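Long-range contacts in bifunctional enzyme cysn/cysc (Mycobacterium tuberculosis, PDB 4BZX), which phosphorylates adenosine-5'-phosphosulfate at the 3'-hydroxyl with ATP, the kinase step of sulfate activation in sulfur assimilation: residues W8-S13 with E107-T112; A35-G40 with L80-S85; G46-L51 with R63-V68. All blocks are in the same frame, centred on the assembly; numbering follows the deposited sequence.

Interaction 1. Residues W8-S13 with E107-T112; sequences WFTGLS and EVFCDT. With ANP (phosphoaminophosphonic acid-adenylate ester), chain D; EDO (1,2-ethanediol), chain E.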
loop_
_atom_site.group_PDB
_atom_site.type_symbol
_atom_site.label_atom_id
_atom_site.label_comp_id
_atom_site.label_asym_id
_atom_site.label_seq_id
_atom_site.Cartn_x
_atom_site.Cartn_y
_atom_site.Cartn_z
ATOM N N TRP A 8 0.777 5.711 2.268
ATOM C CA TRP A 8 0.021 4.462 2.371
ATOM C C TRP A 8 -0.659 4.216 1.036
ATOM O O TRP A 8 -1.536 5.038 0.651
ATOM C CB TRP A 8 -1.009 4.638 3.445
ATOM C CG TRP A 8 -1.599 3.354 3.904
ATOM C CD1 TRP A 8 -2.640 2.676 3.318
ATOM C CD2 TRP A 8 -1.228 2.584 5.066
ATOM N NE1 TRP A 8 -2.949 1.554 4.070
ATOM C CE2 TRP A 8 -2.082 1.454 5.112
ATOM C CE3 TRP A 8 -0.221 2.700 6.025
ATOM C CZ2 TRP A 8 -1.968 0.471 6.123
ATOM C CZ3 TRP A 8 -0.142 1.718 7.017
ATOM C CH2 TRP A 8 -0.993 0.638 7.008
ATOM N N PHE A 9 -0.311 3.112 0.353
ATOM C CA PHE A 9 -0.799 2.787 -1.042
ATOM C C PHE A 9 -1.864 1.654 -0.976
ATOM O O PHE A 9 -1.415 0.551 -0.617
ATOM C CB PHE A 9 0.301 2.213 -1.943
ATOM C CG PHE A 9 1.461 3.135 -2.244
ATOM C CD1 PHE A 9 2.521 3.202 -1.373
ATOM C CD2 PHE A 9 1.534 3.844 -3.438
ATOM C CE1 PHE A 9 3.615 4.032 -1.626
ATOM C CE2 PHE A 9 2.614 4.697 -3.686
ATOM C CZ PHE A 9 3.679 4.763 -2.789
ATOM N N THR A 10 -3.162 1.897 -1.371
ATOM C CA THR A 10 -4.269 0.963 -1.339
ATOM C C THR A 10 -4.671 0.663 -2.765
ATOM O O THR A 10 -4.504 1.536 -3.675
ATOM C CB THR A 10 -5.418 1.528 -0.505
ATOM O OG1 THR A 10 -6.546 0.663 -0.541
ATOM C CG2 THR A 10 -5.903 2.935 -1.028
ATOM N N GLY A 11 -5.193 -0.525 -2.975
ATOM C CA GLY A 11 -5.653 -0.896 -4.300
ATOM C C GLY A 11 -5.678 -2.386 -4.446
ATOM O O GLY A 11 -5.069 -3.134 -3.678
ATOM N N LEU A 12 -6.333 -2.800 -5.529
ATOM C CA LEU A 12 -6.439 -4.194 -5.905
ATOM C C LEU A 12 -5.072 -4.874 -6.052
ATOM O O LEU A 12 -4.049 -4.253 -6.340
ATOM C CB LEU A 12 -7.245 -4.368 -7.193
ATOM C CG LEU A 12 -8.718 -3.915 -7.178
ATOM C CD1 LEU A 12 -9.317 -4.053 -8.545
ATOM C CD2 LEU A 12 -9.532 -4.725 -6.191
ATOM N N SER A 13 -5.082 -6.190 -5.867
ATOM C CA SER A 13 -3.956 -6.964 -6.258
ATOM C C SER A 13 -3.629 -6.741 -7.740
ATOM O O SER A 13 -4.501 -6.741 -8.585
ATOM C CB SER A 13 -4.169 -8.438 -5.961
ATOM O OG SER A 13 -3.033 -9.164 -6.315
ATOM N N GLU A 107 -2.488 9.202 1.617
ATOM C CA GLU A 107 -3.112 7.998 1.044
ATOM C C GLU A 107 -3.035 8.052 -0.494
ATOM O O GLU A 107 -3.487 9.030 -1.117
ATOM C CB GLU A 107 -4.571 7.947 1.487
ATOM C CG GLU A 107 -5.345 6.794 0.840
ATOM C CD GLU A 107 -6.813 6.850 1.189
ATOM O OE1 GLU A 107 -7.525 7.851 0.855
ATOM O OE2 GLU A 107 -7.265 5.906 1.798
ATOM N N VAL A 108 -2.481 7.009 -1.079
ATOM C CA VAL A 108 -2.321 6.880 -2.525
ATOM C C VAL A 108 -3.175 5.702 -2.976
ATOM O O VAL A 108 -2.971 4.529 -2.560
ATOM C CB VAL A 108 -0.858 6.703 -2.944
ATOM C CG1 VAL A 108 -0.773 6.522 -4.448
ATOM C CG2 VAL A 108 -0.060 7.916 -2.511
ATOM N N PHE A 109 -4.133 5.981 -3.822
ATOM C CA PHE A 109 -4.989 4.929 -4.413
ATOM C C PHE A 109 -4.444 4.565 -5.780
ATOM O O PHE A 109 -4.450 5.392 -6.726
ATOM C CB PHE A 109 -6.407 5.482 -4.519
ATOM C CG PHE A 109 -7.411 4.533 -5.115
ATOM C CD1 PHE A 109 -7.279 3.156 -5.085
ATOM C CD2 PHE A 109 -8.577 5.062 -5.655
ATOM C CE1 PHE A 109 -8.255 2.328 -5.624
ATOM C CE2 PHE A 109 -9.533 4.250 -6.198
ATOM C CZ PHE A 109 -9.382 2.875 -6.205
ATOM N N CYS A 110 -3.972 3.328 -5.918
ATOM C CA CYS A 110 -3.566 2.785 -7.205
ATOM C C CYS A 110 -4.817 2.266 -7.926
ATOM O O CYS A 110 -5.220 1.126 -7.746
ATOM C CB CYS A 110 -2.546 1.667 -7.040
ATOM S SG CYS A 110 -0.976 2.305 -6.387
ATOM N N ASP A 111 -5.475 3.172 -8.654
ATOM C CA ASP A 111 -6.742 2.905 -9.253
ATOM C C ASP A 111 -6.570 2.332 -10.663
ATOM O O ASP A 111 -6.736 3.019 -11.687
ATOM C CB ASP A 111 -7.594 4.176 -9.220
ATOM C CG ASP A 111 -9.010 3.958 -9.619
ATOM O OD1 ASP A 111 -9.388 2.774 -9.904
ATOM O OD2 ASP A 111 -9.738 5.001 -9.624
ATOM N N THR A 112 -6.315 1.038 -10.703
ATOM C CA THR A 112 -6.237 0.248 -11.925
ATOM C C THR A 112 -7.493 -0.646 -11.937
ATOM O O THR A 112 -7.783 -1.345 -10.958
ATOM C CB THR A 112 -4.977 -0.607 -11.928
ATOM O OG1 THR A 112 -3.816 0.245 -11.880
ATOM C CG2 THR A 112 -4.912 -1.494 -13.172
HETATM P PG ANP D . -0.318 -7.208 -4.948
HETATM O O1G ANP D . -0.828 -8.507 -5.478
HETATM O O2G ANP D . 1.044 -7.385 -4.321
HETATM O O3G ANP D . -1.296 -6.476 -3.923
HETATM P PB ANP D . 0.588 -4.756 -6.410
HETATM O O1B ANP D . -0.524 -3.709 -6.338
HETATM O O2B ANP D . 1.765 -4.592 -5.494
HETATM N N3B ANP D . 0.003 -6.269 -6.325
HETATM P PA ANP D . 2.622 -4.881 -8.488
HETATM O O1A ANP D . 3.186 -6.206 -8.084
HETATM O O2A ANP D . 3.406 -3.657 -8.116
HETATM O O3A ANP D . 1.109 -4.770 -8.006
HETATM O "O5'" ANP D . 2.295 -4.748 -10.097
HETATM C "C5'" ANP D . 1.546 -5.634 -10.867
HETATM C "C4'" ANP D . 2.021 -5.402 -12.311
HETATM O "O4'" ANP D . 1.387 -4.307 -12.849
HETATM C "C3'" ANP D . 3.506 -5.115 -12.358
HETATM O "O3'" ANP D . 4.159 -6.307 -12.811
HETATM C "C2'" ANP D . 3.673 -3.980 -13.306
HETATM O "O2'" ANP D . 4.447 -4.425 -14.408
HETATM C "C1'" ANP D . 2.301 -3.647 -13.755
HETATM N N9 ANP D . 2.187 -2.201 -13.682
HETATM C C8 ANP D . 1.914 -1.480 -12.558
HETATM N N7 ANP D . 1.854 -0.150 -12.837
HETATM C C5 ANP D . 2.130 -0.024 -14.165
HETATM C C6 ANP D . 2.223 1.084 -15.140
HETATM N N6 ANP D . 2.050 2.345 -14.703
HETATM N N1 ANP D . 2.502 0.785 -16.447
HETATM C C2 ANP D . 2.702 -0.480 -16.877
HETATM N N3 ANP D . 2.606 -1.534 -16.056
HETATM C C4 ANP D . 2.335 -1.375 -14.722
HETATM C C1 EDO E . -11.330 -0.803 -8.481
HETATM O O1 EDO E . -12.207 -0.569 -7.373
HETATM C C2 EDO E . -10.038 -0.099 -8.089
HETATM O O2 EDO E . -9.050 -0.072 -9.106
HETATM O O HOH W 1 -7.148 -0.798 -7.439
#

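Interaction 2. Residues A35-G40 with L80-S85; sequences AYVLDG and LVPAIS. With ADX (adenosine-5'-phosphosulfate), chain C.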
loop_
_atom_site.group_PDB
_atom_site.type_symbol
_atom_site.label_atom_id
_atom_site.label_comp_id
_atom_site.label_asym_id
_atom_site.label_seq_id
_atom_site.Cartn_x
_atom_site.Cartn_y
_atom_site.Cartn_z
ATOM N N ALA A 35 14.372 6.501 2.842
ATOM C CA ALA A 35 13.044 5.923 2.563
ATOM C C ALA A 35 13.116 4.435 2.794
ATOM O O ALA A 35 14.159 3.814 2.564
ATOM C CB ALA A 35 12.624 6.172 1.106
ATOM N N TYR A 36 11.973 3.861 3.152
ATOM C CA TYR A 36 11.853 2.418 3.340
ATOM C C TYR A 36 10.505 1.918 2.999
ATOM O O TYR A 36 9.493 2.540 3.402
ATOM C CB TYR A 36 12.155 2.147 4.844
ATOM C CG TYR A 36 12.436 0.684 5.087
ATOM C CD1 TYR A 36 13.668 0.136 4.778
ATOM C CD2 TYR A 36 11.500 -0.097 5.655
ATOM C CE1 TYR A 36 13.934 -1.230 4.970
ATOM C CE2 TYR A 36 11.755 -1.453 5.877
ATOM C CZ TYR A 36 12.958 -1.987 5.537
ATOM O OH TYR A 36 13.085 -3.317 5.778
ATOM N N VAL A 37 10.461 0.760 2.367
ATOM C CA VAL A 37 9.208 0.143 1.957
ATOM C C VAL A 37 8.782 -0.954 2.921
ATOM O O VAL A 37 9.551 -1.888 3.205
ATOM C CB VAL A 37 9.296 -0.456 0.551
ATOM C CG1 VAL A 37 7.985 -1.161 0.172
ATOM C CG2 VAL A 37 9.626 0.593 -0.483
ATOM N N LEU A 38 7.604 -0.817 3.466
ATOM C CA LEU A 38 6.988 -1.909 4.315
ATOM C C LEU A 38 5.936 -2.555 3.461
ATOM O O LEU A 38 4.796 -2.048 3.443
ATOM C CB LEU A 38 6.298 -1.402 5.585
ATOM C CG LEU A 38 7.168 -0.799 6.634
ATOM C CD1 LEU A 38 6.264 -0.213 7.718
ATOM C CD2 LEU A 38 8.178 -1.798 7.206
ATOM N N ASP A 39 6.275 -3.630 2.779
ATOM C CA ASP A 39 5.369 -4.247 1.776
ATOM C C ASP A 39 4.538 -5.331 2.431
ATOM O O ASP A 39 5.099 -6.255 3.050
ATOM C CB ASP A 39 6.246 -4.802 0.659
ATOM C CG ASP A 39 5.449 -5.395 -0.525
ATOM O OD1 ASP A 39 4.770 -6.413 -0.357
ATOM O OD2 ASP A 39 5.581 -4.864 -1.624
ATOM N N GLY A 40 3.234 -5.223 2.351
ATOM C CA GLY A 40 2.302 -6.184 2.924
ATOM C C GLY A 40 2.646 -7.621 2.620
ATOM O O GLY A 40 2.664 -8.471 3.518
ATOM N N LEU A 80 6.962 3.849 2.947
ATOM C CA LEU A 80 6.068 3.570 1.812
ATOM C C LEU A 80 5.389 2.242 2.173
ATOM O O LEU A 80 6.110 1.292 2.440
ATOM C CB LEU A 80 6.853 3.438 0.529
ATOM C CG LEU A 80 7.592 4.753 0.239
ATOM C CD1 LEU A 80 8.972 4.559 -0.310
ATOM C CD2 LEU A 80 6.724 5.608 -0.642
ATOM N N VAL A 81 4.054 2.195 2.212
ATOM C CA VAL A 81 3.332 0.985 2.603
ATOM C C VAL A 81 2.378 0.483 1.511
ATOM O O VAL A 81 1.221 0.902 1.464
ATOM C CB VAL A 81 2.564 1.181 3.917
ATOM C CG1 VAL A 81 1.914 -0.139 4.313
ATOM C CG2 VAL A 81 3.418 1.804 5.022
ATOM N N PRO A 82 2.890 -0.418 0.640
ATOM C CA PRO A 82 2.026 -1.026 -0.342
ATOM C C PRO A 82 1.312 -2.217 0.231
ATOM O O PRO A 82 1.940 -3.274 0.517
ATOM C CB PRO A 82 2.979 -1.391 -1.442
ATOM C CG PRO A 82 4.241 -1.709 -0.735
ATOM C CD PRO A 82 4.329 -0.709 0.319
ATOM N N ALA A 83 0.039 -2.025 0.535
ATOM C CA ALA A 83 -0.811 -3.092 1.082
ATOM C C ALA A 83 -2.203 -2.889 0.563
ATOM O O ALA A 83 -2.597 -1.777 0.322
ATOM C CB ALA A 83 -0.859 -3.034 2.549
ATOM N N ILE A 84 -2.913 -3.974 0.241
ATOM C CA ILE A 84 -4.213 -3.804 -0.393
ATOM C C ILE A 84 -5.138 -2.855 0.359
ATOM O O ILE A 84 -5.729 -1.916 -0.199
ATOM C CB ILE A 84 -4.868 -5.210 -0.642
ATOM C CG1 ILE A 84 -4.133 -5.935 -1.759
ATOM C CG2 ILE A 84 -6.369 -5.054 -1.015
ATOM C CD1 ILE A 84 -4.614 -7.370 -1.886
ATOM N N SER A 85 -5.203 -3.023 1.697
ATOM C CA SER A 85 -6.037 -2.197 2.579
ATOM C C SER A 85 -7.491 -2.087 2.079
ATOM O O SER A 85 -7.898 -0.986 1.684
ATOM C CB SER A 85 -5.451 -0.792 2.662
ATOM O OG SER A 85 -4.177 -0.838 3.232
HETATM S SB ADX C . -4.349 -6.791 3.112
HETATM O O1B ADX C . -3.986 -5.399 3.012
HETATM O O2B ADX C . -5.704 -7.068 2.665
HETATM O O3B ADX C . -4.104 -7.381 4.456
HETATM P PA ADX C . -1.823 -7.446 1.855
HETATM O O1A ADX C . -1.165 -7.571 3.195
HETATM O O2A ADX C . -1.466 -6.309 0.994
HETATM O O3A ADX C . -3.431 -7.582 2.114
HETATM O "O5'" ADX C . -1.539 -8.847 1.130
HETATM C "C5'" ADX C . -1.931 -8.942 -0.213
HETATM C "C4'" ADX C . -0.876 -9.864 -0.861
HETATM O "O4'" ADX C . -1.234 -11.249 -0.689
HETATM C "C3'" ADX C . -0.816 -9.532 -2.321
HETATM O "O3'" ADX C . 0.592 -9.477 -2.671
HETATM C "C2'" ADX C . -1.550 -10.664 -2.920
HETATM O "O2'" ADX C . -0.879 -10.929 -4.176
HETATM C "C1'" ADX C . -1.526 -11.861 -2.001
HETATM N N9 ADX C . -2.743 -12.585 -1.665
HETATM C C8 ADX C . -2.809 -13.931 -1.394
HETATM N N7 ADX C . -4.025 -14.304 -1.061
HETATM C C5 ADX C . -4.791 -13.180 -1.130
HETATM C C6 ADX C . -6.205 -12.952 -0.937
HETATM N N6 ADX C . -7.008 -13.975 -0.566
HETATM N N1 ADX C . -6.631 -11.680 -1.113
HETATM C C2 ADX C . -5.807 -10.715 -1.476
HETATM N N3 ADX C . -4.472 -10.862 -1.706
HETATM C C4 ADX C . -3.951 -12.079 -1.521
#

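Interaction 3. Residues G46-L51 with R63-V68; sequences GLNADL and RRLSHV. With EDO (1,2-ethanediol), chain H.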
loop_
_atom_site.group_PDB
_atom_site.type_symbol
_atom_site.label_atom_id
_atom_site.label_comp_id
_atom_site.label_asym_id
_atom_site.label_seq_id
_atom_site.Cartn_x
_atom_site.Cartn_y
_atom_site.Cartn_z
ATOM N N GLY A 46 7.058 -12.708 7.576
ATOM C CA GLY A 46 7.765 -12.575 8.856
ATOM C C GLY A 46 6.838 -12.095 9.962
ATOM O O GLY A 46 6.168 -12.914 10.636
ATOM N N LEU A 47 6.834 -10.782 10.203
ATOM C CA LEU A 47 6.046 -10.181 11.274
ATOM C C LEU A 47 4.595 -10.689 11.232
ATOM O O LEU A 47 4.000 -11.031 12.254
ATOM C CB LEU A 47 6.064 -8.685 11.150
ATOM C CG LEU A 47 5.161 -7.932 12.127
ATOM C CD1 LEU A 47 5.556 -8.242 13.555
ATOM C CD2 LEU A 47 5.190 -6.443 11.825
ATOM N N ASN A 48 4.054 -10.675 10.005
ATOM C CA ASN A 48 2.674 -11.062 9.784
ATOM C C ASN A 48 2.433 -12.445 9.232
ATOM O O ASN A 48 1.330 -12.730 8.748
ATOM C CB ASN A 48 2.009 -9.975 8.976
ATOM C CG ASN A 48 2.002 -8.681 9.738
ATOM O OD1 ASN A 48 1.863 -8.661 10.967
ATOM N ND2 ASN A 48 2.252 -7.642 9.070
ATOM N N ALA A 49 3.395 -13.354 9.445
ATOM C CA ALA A 49 3.242 -14.754 8.986
ATOM C C ALA A 49 2.165 -15.577 9.651
ATOM O O ALA A 49 1.760 -16.645 9.141
ATOM C CB ALA A 49 4.578 -15.494 9.059
ATOM N N ASP A 50 1.669 -15.091 10.778
ATOM C CA ASP A 50 0.605 -15.757 11.514
ATOM C C ASP A 50 -0.793 -15.388 11.010
ATOM O O ASP A 50 -1.810 -15.942 11.492
ATOM C CB ASP A 50 0.713 -15.447 13.010
ATOM C CG ASP A 50 0.621 -13.939 13.334
ATOM O OD1 ASP A 50 1.121 -13.104 12.552
ATOM O OD2 ASP A 50 0.054 -13.589 14.407
ATOM N N LEU A 51 -0.872 -14.482 10.045
ATOM C CA LEU A 51 -2.152 -13.976 9.589
ATOM C C LEU A 51 -2.496 -14.474 8.193
ATOM O O LEU A 51 -1.641 -14.535 7.322
ATOM C CB LEU A 51 -2.115 -12.426 9.597
ATOM C CG LEU A 51 -1.771 -11.800 10.946
ATOM C CD1 LEU A 51 -1.577 -10.336 10.775
ATOM C CD2 LEU A 51 -2.846 -12.155 11.980
ATOM N N ARG A 63 -3.201 -3.059 11.124
ATOM C CA ARG A 63 -2.917 -2.430 12.433
ATOM C C ARG A 63 -1.441 -2.492 12.777
ATOM O O ARG A 63 -0.813 -1.508 13.211
ATOM C CB ARG A 63 -3.775 -3.115 13.543
ATOM C CG ARG A 63 -3.671 -2.440 14.895
ATOM C CD ARG A 63 -4.307 -3.294 16.003
ATOM N NE ARG A 63 -3.475 -4.423 16.365
ATOM C CZ ARG A 63 -2.362 -4.389 17.110
ATOM N NH1 ARG A 63 -1.976 -3.286 17.723
ATOM N NH2 ARG A 63 -1.678 -5.497 17.352
ATOM N N ARG A 64 -0.869 -3.664 12.627
ATOM C CA ARG A 64 0.486 -3.834 12.908
ATOM C C ARG A 64 1.363 -2.993 11.987
ATOM O O ARG A 64 2.340 -2.341 12.420
ATOM C CB ARG A 64 0.853 -5.309 12.799
ATOM C CG ARG A 64 0.293 -6.237 13.879
ATOM C CD ARG A 64 0.751 -7.647 13.598
ATOM N NE ARG A 64 0.027 -8.665 14.341
ATOM C CZ ARG A 64 0.248 -9.981 14.224
ATOM N NH1 ARG A 64 1.139 -10.432 13.337
ATOM N NH2 ARG A 64 -0.477 -10.850 14.879
ATOM N N LEU A 65 1.059 -3.063 10.680
ATOM C CA LEU A 65 1.813 -2.270 9.741
ATOM C C LEU A 65 1.737 -0.763 10.066
ATOM O O LEU A 65 2.711 -0.052 9.896
ATOM C CB LEU A 65 1.265 -2.538 8.359
ATOM C CG LEU A 65 1.615 -3.865 7.713
ATOM C CD1 LEU A 65 1.001 -3.922 6.311
ATOM C CD2 LEU A 65 3.151 -3.991 7.711
ATOM N N SER A 66 0.589 -0.299 10.496
ATOM C CA SER A 66 0.459 1.123 10.815
ATOM C C SER A 66 1.357 1.519 11.983
ATOM O O SER A 66 1.993 2.563 11.905
ATOM C CB SER A 66 -0.982 1.560 10.996
ATOM O OG SER A 66 -1.585 1.033 12.180
ATOM N N HIS A 67 1.454 0.688 13.058
ATOM C CA HIS A 67 2.378 0.950 14.147
ATOM C C HIS A 67 3.852 0.864 13.790
ATOM O O HIS A 67 4.625 1.748 14.203
ATOM C CB HIS A 67 2.114 -0.048 15.263
ATOM C CG HIS A 67 0.897 0.256 16.028
ATOM N ND1 HIS A 67 0.790 1.382 16.831
ATOM C CD2 HIS A 67 -0.257 -0.420 16.156
ATOM C CE1 HIS A 67 -0.415 1.406 17.361
ATOM N NE2 HIS A 67 -1.039 0.298 17.018
ATOM N N VAL A 68 4.210 -0.091 12.886
ATOM C CA VAL A 68 5.552 -0.197 12.444
ATOM C C VAL A 68 5.942 1.043 11.555
ATOM O O VAL A 68 7.046 1.599 11.689
ATOM C CB VAL A 68 5.796 -1.488 11.717
ATOM C CG1 VAL A 68 7.190 -1.541 11.155
ATOM C CG2 VAL A 68 5.582 -2.711 12.588
HETATM C C1 EDO H . -4.745 0.479 16.918
HETATM O O1 EDO H . -5.949 -0.211 17.254
HETATM C C2 EDO H . -3.890 0.401 18.154
HETATM O O2 EDO H . -3.145 -0.805 18.135
#

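Interaction 1. Residues W8-S13 with E107-T112
W8-T10 and E107-C110 run as neighbouring parallel strands, their short axes 4.7 Å apart and 27° from parallel. The rungs alternate: V108 N donates to W8 O (2.8 Å), then T10 N to V108 O and C110 N to T10 O, both 2.9 Å. Beyond T10 the chains part. A water bridges the gap, taking the N-H of L12 and donating to C110 O.

On one face F9 and V108 lie side by side and point the same way. With its CG1 anti to the backbone N (chi1 178°), V108 brings that methyl obliquely to the F9 ring, V108 CG1 lying 3.7 Å from F9 CD2. C110 SG also comes obliquely to this ring, 4.2 Å from F9 CD2, a loose sulfur-aromatic contact. The other face carries T10 and F109: T10 O lies in the plane of the F109 ring, at its edge, 3.5 Å from F109 CD1. T10 OG1 finds its partner outside the pair, in I84 O. G11 CA passes 4.0 Å from C110 O. Past it, S13 OG lies very close to O1G of the nucleotide analogue, a separation too short to be read with confidence, in the loop that, with G11, G16, K17 and S18, fits the Walker A (P-loop) pattern.

Strand 78-82 flanks W8-T10 on the side away from E107-C110, and strand 152-154 flanks the latter. Helix 17-30 packs over F9, with K17, V20 and A21 against the ring, while L12 and T112 both touch C117 on helix 114-120.

Interaction 2. Residues A35-G40 with L80-S85
V37 and P82 meet at about a right angle. V37 CG1 stands anti to the backbone N (chi1 177°), which carries it along the strand to P82 CD at 3.7 Å, while V37 CG2 turns back and meets L80 CD1 at 4.0 Å. One valine thus uses a different branch for each of two neighbours, and the L80 side chain runs obliquely to it. D39 also crosses P82 at about a right angle: D39 OD2 lies 3.5 Å from P82 CG, so the CG corner of the proline ring touches the carboxylate at that oxygen. OD2 has its polar partner elsewhere, in the hydroxyl of S18. D39 holds the N-cap position of helix 40-43, and its OD1 accepts a weak bond from N42 N. V81 CG1 lies against L38 O, a buried carbonyl oxygen that finds no hydrogen-bond partner in the model; P82 CD also presses on it.

The backbones hold these side chains in parallel register, V37 opposite L80. L80 N donates to Y36 O, L38 N to L80 O (2.8 Å), and G40 N to P82 O (3.0 Å), this last bond linking the first turn of the helix to the end of strand 78-82. G40 CA faces A83 CB and lies 3.7 Å from O1A of the bound adenosine-5'-phosphosulfate.

Beyond the strand ends, I84 N donates to O2A of the substrate phosphate and S85 N to O1B of its sulfate (3.0 Å), each nearly straight. Binding loops at the C-terminal ends of parallel strands are characteristic of the P-loop kinase fold; here this pair forms part of the adenosine-5'-phosphosulfate site.

Interaction 3. Residues G46-L51 with R63-V68
R64 and D50 form the salt bridge of the contact. The guanidinium meets the carboxylate end-on, R64 NH1 to D50 OD1 and R64 NH2 to D50 OD2, each at 2.8 Å, and both oxygens use their syn lone pairs. The two flat groups are nearly coplanar, 18° apart, and the NH2 bond is almost straight at 174°. With CG between the backbone N and the carbonyl carbon (chi1 59°), the D50 carboxylate is directed at the R64 guanidinium. R64 reaches across with its chain extended from CG to NE, and NE makes a second salt bridge, to E60 one turn earlier on the same helix. Two carboxylates therefore share the guanidinium, which would probably favour the charged form, while the bonds on NE, NH1 and NH2 hold its rotation.

A further hydrogen bond, to a neutral acceptor, runs from R64 NH1 to N48 OD1 at 3.0 Å, in the amide plane on a lone pair, though N48 OD1 lies somewhat out of the guanidinium plane. The side chains of N48 and R64 slide past each other in opposite directions, bringing R64 CD alongside the same oxygen.

The segment 46-51 is a double turn: type I turns from G46 to A49 and from N48 to L51 bend the chain between helix 40-43 and helix 55-74, setting N48 and D50 to face the helix.

Apolar contacts flank the polar cluster. L51 CD1 lies over one face of the R64 guanidinium, 3.7 Å above the plane and offset toward its rim. At the other end L47 CD2 and V68 CG2 meet tip to tip at 3.8 Å. The N48 amide, through ND2, lies 4.0 Å from L65 CD2, and L43 of helix 40-43 touches both N48 and L65.

Overall arrangement
Interactions 1 and 2 lie in the same parallel sheet, centres about 11 Å apart, because strands 5-10 and 78-82 are neighbours. Two probable hydrogen bonds tie them: T10 OG1 to I84 O at 2.7 Å and W8 NE1 to S85 OG at 2.8 Å. L12 and S13 line the nucleotide pocket and G40 and A83-S85 the adenosine-5'-phosphosulfate pocket, with S13 and I84 belonging to both, so the sheet end brings the two substrates together. Interaction 3 sits farther out, about 11 Å from interaction 2 and 19 Å from interaction 1 between centres. Its helix 55-74 packs on the sheet: V68 CG1 lies 3.8 Å from L38 CD1, and W8 CZ3 3.9 Å from S66 CA.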